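Local coordinates for putative dehydratase (Mesorhizobium loti, PDB 2POZ), which is of unknown function but belongs to the mandelate racemase-like group of the enolase superfamily and is probably a lyase, perhaps a dehydratase, at residues A37-G42 and G86-A91; R258-F263 and I281-G286. All blocks are in the same frame, centred on the assembly; numbering follows the deposited sequence.

Contact 1: A37-G42 and G86-A91; sequences AGIAYG and GAIIFA
Ile39 and Ala37 rest on one flank of the first turn of helix 87-108, in the N-terminal capping domain of the enolase superfamily fold, where the loop that follows strand 33-37 passes beside the helix. The tight part lies around Ala91. Both loop side chains touch its methyl: Ile39 CG1 lies 3.6 Å from Ala91 CB, and Ala37 CB 3.9 Å from Ala91 CB. Ala37 CB also lies against the backbone of the same residue, 3.4 Å from Ala91 O, and here the two backbones are nearest, the Ala37 and Ala91 CA atoms 4.7 Å apart. Gly38 turns the chain between Ala37 and Ile39. In Ile39 the longer branch, CG1 and CD1, is anti to the carbonyl carbon (chi1 -46°), a setting that carries it over to the helix. The looser part is one turn earlier along the helix: Ile39 CD1 is 4.2 Å from Ala87 CB, and Ile88, although its CB points away from the loop, turns its methyl end back toward it. No hydrogen bond crosses between the two segments; the side-chain contacts are between apolar groups. Beyond Ile39 the loop leaves the helix, and partly exposed Tyr41 turns to other partners: its hydroxyl is hydrogen-bonded to Glu257, and its ring meets Phe80 of the second subunit edge-to-face. That subunit also covers this side of the contact, its Trp81 packing on Ile39 and Ala87. On the looser side the two isoleucines meet through their terminal methyls, Ile39 CD1 lying 4.2 Å from Ile88 CD1.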
ATOM      1  N   ALA A  37     -12.761 -36.147 -12.922  1.00 12.02           N
ATOM      2  CA  ALA A  37     -12.739 -34.704 -13.111  1.00 12.95           C
ATOM      3  C   ALA A  37     -13.891 -34.151 -12.273  1.00 14.01           C
ATOM      4  O   ALA A  37     -15.009 -34.660 -12.333  1.00 15.56           O
ATOM      5  CB  ALA A  37     -12.930 -34.367 -14.587  1.00 11.08           C
ATOM      6  N   GLY A  38     -13.618 -33.112 -11.490  1.00 14.48           N
ATOM      7  CA  GLY A  38     -14.643 -32.546 -10.625  1.00 12.16           C
ATOM      8  C   GLY A  38     -15.775 -31.776 -11.286  1.00 12.26           C
ATOM      9  O   GLY A  38     -16.293 -30.828 -10.698  1.00 13.33           O
ATOM     10  N   ILE A  39     -16.170 -32.163 -12.495  1.00 11.59           N
ATOM     11  CA  ILE A  39     -17.263 -31.471 -13.176  1.00 11.41           C
ATOM     12  C   ILE A  39     -18.493 -32.393 -13.260  1.00 10.55           C
ATOM     13  O   ILE A  39     -19.053 -32.605 -14.331  1.00 12.01           O
ATOM     14  CB  ILE A  39     -16.853 -31.036 -14.599  1.00 10.42           C
ATOM     15  CG1 ILE A  39     -15.467 -30.367 -14.575  1.00 12.08           C
ATOM     16  CG2 ILE A  39     -17.896 -30.070 -15.165  1.00  9.33           C
ATOM     17  CD1 ILE A  39     -15.409 -29.011 -13.860  1.00  6.59           C
ATOM     18  N   ALA A  40     -18.903 -32.931 -12.117  1.00  9.84           N
ATOM     19  CA  ALA A  40     -20.052 -33.835 -12.043  1.00 10.90           C
ATOM     20  C   ALA A  40     -21.383 -33.077 -11.973  1.00 12.81           C
ATOM     21  O   ALA A  40     -22.454 -33.673 -12.084  1.00 13.05           O
ATOM     22  CB  ALA A  40     -19.910 -34.748 -10.831  1.00  8.79           C
ATOM     23  N   TYR A  41     -21.314 -31.765 -11.787  1.00 12.86           N
ATOM     24  CA  TYR A  41     -22.521 -30.946 -11.711  1.00 14.67           C
ATOM     25  C   TYR A  41     -22.292 -29.635 -12.447  1.00 14.51           C
ATOM     26  O   TYR A  41     -21.188 -29.363 -12.923  1.00 13.93           O
ATOM     27  CB  TYR A  41     -22.898 -30.685 -10.248  1.00 16.35           C
ATOM     28  CG  TYR A  41     -21.766 -30.103  -9.441  1.00 17.29           C
ATOM     29  CD1 TYR A  41     -21.617 -28.724  -9.308  1.00 17.19           C
ATOM     30  CD2 TYR A  41     -20.796 -30.931  -8.876  1.00 18.14           C
ATOM     31  CE1 TYR A  41     -20.521 -28.178  -8.637  1.00 18.38           C
ATOM     32  CE2 TYR A  41     -19.699 -30.400  -8.205  1.00 18.48           C
ATOM     33  CZ  TYR A  41     -19.570 -29.022  -8.092  1.00 17.70           C
ATOM     34  OH  TYR A  41     -18.496 -28.490  -7.440  1.00 18.15           O
ATOM     35  N   GLY A  42     -23.336 -28.824 -12.543  1.00 12.69           N
ATOM     36  CA  GLY A  42     -23.208 -27.574 -13.261  1.00 14.11           C
ATOM     37  C   GLY A  42     -23.229 -27.877 -14.747  1.00 14.61           C
ATOM     38  O   GLY A  42     -23.562 -28.992 -15.153  1.00 14.60           O
ATOM     39  N   GLY A  86      -8.821 -22.406 -16.413  1.00 11.63           N
ATOM     40  CA  GLY A  86      -9.953 -22.597 -15.524  1.00 11.79           C
ATOM     41  C   GLY A  86     -10.325 -24.015 -15.141  1.00 10.77           C
ATOM     42  O   GLY A  86      -9.527 -24.945 -15.252  1.00 10.29           O
ATOM     43  N   ALA A  87     -11.571 -24.176 -14.705  1.00 10.49           N
ATOM     44  CA  ALA A  87     -12.080 -25.462 -14.252  1.00 11.15           C
ATOM     45  C   ALA A  87     -12.052 -26.598 -15.278  1.00 10.58           C
ATOM     46  O   ALA A  87     -11.784 -27.740 -14.926  1.00 11.64           O
ATOM     47  CB  ALA A  87     -13.510 -25.291 -13.707  1.00  9.68           C
ATOM     48  N   ILE A  88     -12.320 -26.302 -16.541  1.00 10.39           N
ATOM     49  CA  ILE A  88     -12.342 -27.372 -17.526  1.00 10.21           C
ATOM     50  C   ILE A  88     -10.954 -27.946 -17.820  1.00  9.76           C
ATOM     51  O   ILE A  88     -10.751 -29.157 -17.728  1.00 10.49           O
ATOM     52  CB  ILE A  88     -13.011 -26.912 -18.824  1.00  9.19           C
ATOM     53  CG1 ILE A  88     -14.456 -26.474 -18.533  1.00 11.08           C
ATOM     54  CG2 ILE A  88     -12.944 -28.034 -19.861  1.00 12.31           C
ATOM     55  CD1 ILE A  88     -15.311 -27.514 -17.788  1.00 10.92           C
ATOM     56  N   ILE A  89      -9.997 -27.090 -18.166  1.00 10.71           N
ATOM     57  CA  ILE A  89      -8.651 -27.575 -18.443  1.00 10.29           C
ATOM     58  C   ILE A  89      -8.078 -28.260 -17.198  1.00 11.63           C
ATOM     59  O   ILE A  89      -7.525 -29.364 -17.281  1.00 12.53           O
ATOM     60  CB  ILE A  89      -7.699 -26.422 -18.895  1.00 10.61           C
ATOM     61  CG1 ILE A  89      -6.291 -26.970 -19.150  1.00 14.26           C
ATOM     62  CG2 ILE A  89      -7.614 -25.335 -17.823  1.00 11.62           C
ATOM     63  CD1 ILE A  89      -6.186 -27.870 -20.346  1.00 16.25           C
ATOM     64  N   PHE A  90      -8.234 -27.641 -16.032  1.00 10.02           N
ATOM     65  CA  PHE A  90      -7.669 -28.248 -14.843  1.00 10.03           C
ATOM     66  C   PHE A  90      -8.385 -29.467 -14.301  1.00 10.10           C
ATOM     67  O   PHE A  90      -7.764 -30.292 -13.637  1.00  8.42           O
ATOM     68  CB  PHE A  90      -7.430 -27.191 -13.762  1.00  8.79           C
ATOM     69  CG  PHE A  90      -6.209 -26.357 -14.033  1.00  8.98           C
ATOM     70  CD1 PHE A  90      -6.313 -25.002 -14.322  1.00 11.05           C
ATOM     71  CD2 PHE A  90      -4.962 -26.966 -14.130  1.00 10.16           C
ATOM     72  CE1 PHE A  90      -5.182 -24.266 -14.719  1.00 11.33           C
ATOM     73  CE2 PHE A  90      -3.832 -26.241 -14.525  1.00  9.73           C
ATOM     74  CZ  PHE A  90      -3.947 -24.889 -14.821  1.00 10.73           C
ATOM     75  N   ALA A  91      -9.676 -29.599 -14.598  1.00 11.20           N
ATOM     76  CA  ALA A  91     -10.411 -30.779 -14.154  1.00 10.29           C
ATOM     77  C   ALA A  91      -9.905 -31.949 -15.009  1.00  9.29           C
ATOM     78  O   ALA A  91      -9.794 -33.078 -14.533  1.00  9.62           O
ATOM     79  CB  ALA A  91     -11.914 -30.587 -14.343  1.00  9.90           C
TER

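Contact 2: R258-F263 and I281-G286; sequences RVYTRF and IGTAGG
With CG anti to its own carbonyl carbon (chi1 -39°), Tyr260 sends its ring across Thr283. The hydroxyl of Thr283, set between its backbone N and carbonyl carbon, meets the ring at its edge, in plane, with Thr283 OG1 3.8 Å from Tyr260 CE2. The ring also passes the backbone of that residue: Tyr260 CD2 approaches Thr283 O to 3.4 Å, at an oblique angle to the ring. Arg258 C sits over one face of the tyrosine, toward its rim. A water bridges the segments, donating to Val259 O at 2.8 Å and also hydrogen-bonded to Thr283 OG1. Both segments follow strands of the parallel sheet in the C-terminal barrel domain, 253-255 and its neighbour 276-277, and lead into helices 261-269 and 287-298, making this a meeting of two successive beta-alpha loops of the TIM-barrel type. Their backbones touch directly through a weak, bent hydrogen bond from Thr261 N to Ala284 O, 2.9 Å long with an angle of 126° at the hydrogen. Thr261 CG2 lies 3.6 Å from the same Ala284 O. On the other branch, Thr261 OG1 donates to Tyr260 O at 2.6 Å, coming from outside the carbonyl plane by 22°, and accepts a weak hydrogen bond from Phe263 N. Gly285 follows Ala284 with a positive phi, and its carbonyl accepts a hydrogen bond from Trp72 NE1.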
ATOM      1  N   ARG A 258     -14.047 -22.891  -6.509  1.00  9.80           N
ATOM      2  CA  ARG A 258     -13.845 -22.386  -7.854  1.00  9.62           C
ATOM      3  C   ARG A 258     -12.530 -21.627  -8.037  1.00  8.64           C
ATOM      4  O   ARG A 258     -12.464 -20.635  -8.765  1.00  8.01           O
ATOM      5  CB  ARG A 258     -15.062 -21.541  -8.280  1.00 10.44           C
ATOM      6  CG  ARG A 258     -16.242 -22.426  -8.736  1.00  8.14           C
ATOM      7  CD  ARG A 258     -17.497 -21.650  -9.118  1.00 11.23           C
ATOM      8  NE  ARG A 258     -18.228 -21.198  -7.939  1.00 13.45           N
ATOM      9  CZ  ARG A 258     -19.503 -20.823  -7.933  1.00 14.23           C
ATOM     10  NH1 ARG A 258     -20.221 -20.844  -9.050  1.00 12.38           N
ATOM     11  NH2 ARG A 258     -20.063 -20.428  -6.799  1.00 12.65           N
ATOM     12  N   VAL A 259     -11.490 -22.108  -7.354  1.00  8.19           N
ATOM     13  CA  VAL A 259     -10.144 -21.543  -7.455  1.00  8.55           C
ATOM     14  C   VAL A 259      -9.260 -22.714  -7.895  1.00  9.65           C
ATOM     15  O   VAL A 259      -9.406 -23.831  -7.392  1.00  9.09           O
ATOM     16  CB  VAL A 259      -9.662 -20.962  -6.113  1.00 10.02           C
ATOM     17  CG1 VAL A 259      -8.221 -20.425  -6.258  1.00  9.28           C
ATOM     18  CG2 VAL A 259     -10.601 -19.821  -5.689  1.00  8.88           C
ATOM     19  N   TYR A 260      -8.331 -22.465  -8.814  1.00  9.21           N
ATOM     20  CA  TYR A 260      -7.531 -23.556  -9.354  1.00 10.54           C
ATOM     21  C   TYR A 260      -6.011 -23.412  -9.324  1.00 10.73           C
ATOM     22  O   TYR A 260      -5.472 -22.376  -9.684  1.00 10.41           O
ATOM     23  CB  TYR A 260      -8.002 -23.823 -10.791  1.00 11.15           C
ATOM     24  CG  TYR A 260      -9.514 -23.709 -10.934  1.00 11.64           C
ATOM     25  CD1 TYR A 260     -10.109 -22.537 -11.413  1.00 11.20           C
ATOM     26  CD2 TYR A 260     -10.349 -24.748 -10.514  1.00  9.52           C
ATOM     27  CE1 TYR A 260     -11.504 -22.404 -11.468  1.00  9.27           C
ATOM     28  CE2 TYR A 260     -11.739 -24.626 -10.560  1.00  9.64           C
ATOM     29  CZ  TYR A 260     -12.309 -23.455 -11.038  1.00  8.86           C
ATOM     30  OH  TYR A 260     -13.678 -23.341 -11.086  1.00 11.33           O
ATOM     31  N   THR A 261      -5.350 -24.498  -8.916  1.00 10.20           N
ATOM     32  CA  THR A 261      -3.889 -24.613  -8.790  1.00 10.45           C
ATOM     33  C   THR A 261      -3.278 -23.684  -7.751  1.00 11.10           C
ATOM     34  O   THR A 261      -3.942 -22.797  -7.213  1.00 10.96           O
ATOM     35  CB  THR A 261      -3.134 -24.355 -10.127  1.00 10.12           C
ATOM     36  OG1 THR A 261      -3.061 -22.945 -10.383  1.00 11.00           O
ATOM     37  CG2 THR A 261      -3.825 -25.060 -11.295  1.00 10.95           C
ATOM     38  N   ARG A 262      -1.998 -23.910  -7.468  1.00 11.12           N
ATOM     39  CA  ARG A 262      -1.253 -23.083  -6.527  1.00 10.92           C
ATOM     40  C   ARG A 262      -1.305 -21.631  -6.997  1.00 10.67           C
ATOM     41  O   ARG A 262      -1.319 -20.700  -6.194  1.00 12.07           O
ATOM     42  CB  ARG A 262       0.222 -23.480  -6.519  1.00 10.89           C
ATOM     43  CG  ARG A 262       0.603 -24.731  -5.777  1.00 11.22           C
ATOM     44  CD  ARG A 262       1.983 -25.162  -6.285  1.00 12.90           C
ATOM     45  NE  ARG A 262       1.873 -25.732  -7.624  1.00 12.98           N
ATOM     46  CZ  ARG A 262       2.888 -25.922  -8.460  1.00 17.76           C
ATOM     47  NH1 ARG A 262       4.126 -25.576  -8.113  1.00 17.93           N
ATOM     48  NH2 ARG A 262       2.664 -26.477  -9.645  1.00 15.26           N
ATOM     49  N   PHE A 263      -1.282 -21.453  -8.313  1.00  9.67           N
ATOM     50  CA  PHE A 263      -1.276 -20.126  -8.914  1.00 10.25           C
ATOM     51  C   PHE A 263      -2.590 -19.398  -8.679  1.00 11.23           C
ATOM     52  O   PHE A 263      -2.608 -18.177  -8.529  1.00 12.45           O
ATOM     53  CB  PHE A 263      -0.973 -20.252 -10.408  1.00 11.09           C
ATOM     54  CG  PHE A 263       0.206 -21.146 -10.706  1.00 15.47           C
ATOM     55  CD1 PHE A 263       0.243 -21.908 -11.867  1.00 17.67           C
ATOM     56  CD2 PHE A 263       1.270 -21.237  -9.810  1.00 16.24           C
ATOM     57  CE1 PHE A 263       1.329 -22.756 -12.132  1.00 21.44           C
ATOM     58  CE2 PHE A 263       2.355 -22.076 -10.059  1.00 17.62           C
ATOM     59  CZ  PHE A 263       2.387 -22.839 -11.222  1.00 20.04           C
ATOM     60  N   ILE A 281      -9.879 -31.854  -5.401  1.00 11.61           N
ATOM     61  CA  ILE A 281      -8.779 -32.533  -6.100  1.00 12.49           C
ATOM     62  C   ILE A 281      -9.103 -32.803  -7.563  1.00 13.10           C
ATOM     63  O   ILE A 281      -8.200 -33.027  -8.368  1.00 15.63           O
ATOM     64  CB  ILE A 281      -8.364 -33.875  -5.436  1.00 13.05           C
ATOM     65  CG1 ILE A 281      -9.506 -34.888  -5.507  1.00 13.92           C
ATOM     66  CG2 ILE A 281      -7.912 -33.636  -4.001  1.00 14.87           C
ATOM     67  CD1 ILE A 281      -9.067 -36.300  -5.123  1.00 15.83           C
ATOM     68  N   GLY A 282     -10.391 -32.775  -7.901  1.00 13.33           N
ATOM     69  CA  GLY A 282     -10.826 -33.010  -9.271  1.00 12.60           C
ATOM     70  C   GLY A 282     -10.843 -31.774 -10.162  1.00 12.86           C
ATOM     71  O   GLY A 282     -11.150 -31.864 -11.354  1.00 12.17           O
ATOM     72  N   THR A 283     -10.532 -30.613  -9.595  1.00 11.99           N
ATOM     73  CA  THR A 283     -10.494 -29.381 -10.374  1.00 11.53           C
ATOM     74  C   THR A 283      -9.277 -28.514 -10.041  1.00 11.77           C
ATOM     75  O   THR A 283      -8.812 -27.764 -10.887  1.00 10.82           O
ATOM     76  CB  THR A 283     -11.763 -28.500 -10.168  1.00 13.79           C
ATOM     77  OG1 THR A 283     -11.777 -27.980  -8.834  1.00 10.66           O
ATOM     78  CG2 THR A 283     -13.032 -29.304 -10.410  1.00 12.29           C
ATOM     79  N   ALA A 284      -8.761 -28.628  -8.819  1.00 11.18           N
ATOM     80  CA  ALA A 284      -7.616 -27.819  -8.392  1.00 11.85           C
ATOM     81  C   ALA A 284      -6.286 -28.164  -9.058  1.00 11.71           C
ATOM     82  O   ALA A 284      -5.323 -27.394  -8.971  1.00 10.94           O
ATOM     83  CB  ALA A 284      -7.466 -27.889  -6.875  1.00 12.01           C
ATOM     84  N   GLY A 285      -6.219 -29.317  -9.712  1.00 11.45           N
ATOM     85  CA  GLY A 285      -4.986 -29.698 -10.384  1.00 11.95           C
ATOM     86  C   GLY A 285      -4.570 -31.135 -10.145  1.00 13.03           C
ATOM     87  O   GLY A 285      -3.686 -31.654 -10.826  1.00 15.56           O
ATOM     88  N   GLY A 286      -5.212 -31.792  -9.189  1.00 12.16           N
ATOM     89  CA  GLY A 286      -4.863 -33.171  -8.896  1.00 11.02           C
ATOM     90  C   GLY A 286      -4.508 -33.353  -7.435  1.00 12.10           C
ATOM     91  O   GLY A 286      -4.629 -32.420  -6.642  1.00 13.43           O
TER
HETATM   92  O   HOH W   1     -10.650 -26.322  -6.818  1.00 11.37           O

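Both contacts are buried, and together they form a continuous patch at the boundary between the N-terminal domain (contact 1) and the barrel domain (contact 2), their centres about 9 Å apart. Contact 1 is apolar, joining a loop to a helix start; contact 2 joins two loops through a weak backbone bond, a water and a tyrosine edge. They meet directly: Gly38 N probably hydrogen-bonds Gly282 O at 2.8 Å, and Ala87 CB packs 3.3 Å from Tyr260 OH. The start of helix 87-108 thus serves both: Ala87 and Ala91 touch both contacts, and Phe90 packs on contact 2. The second subunit reaches both contacts.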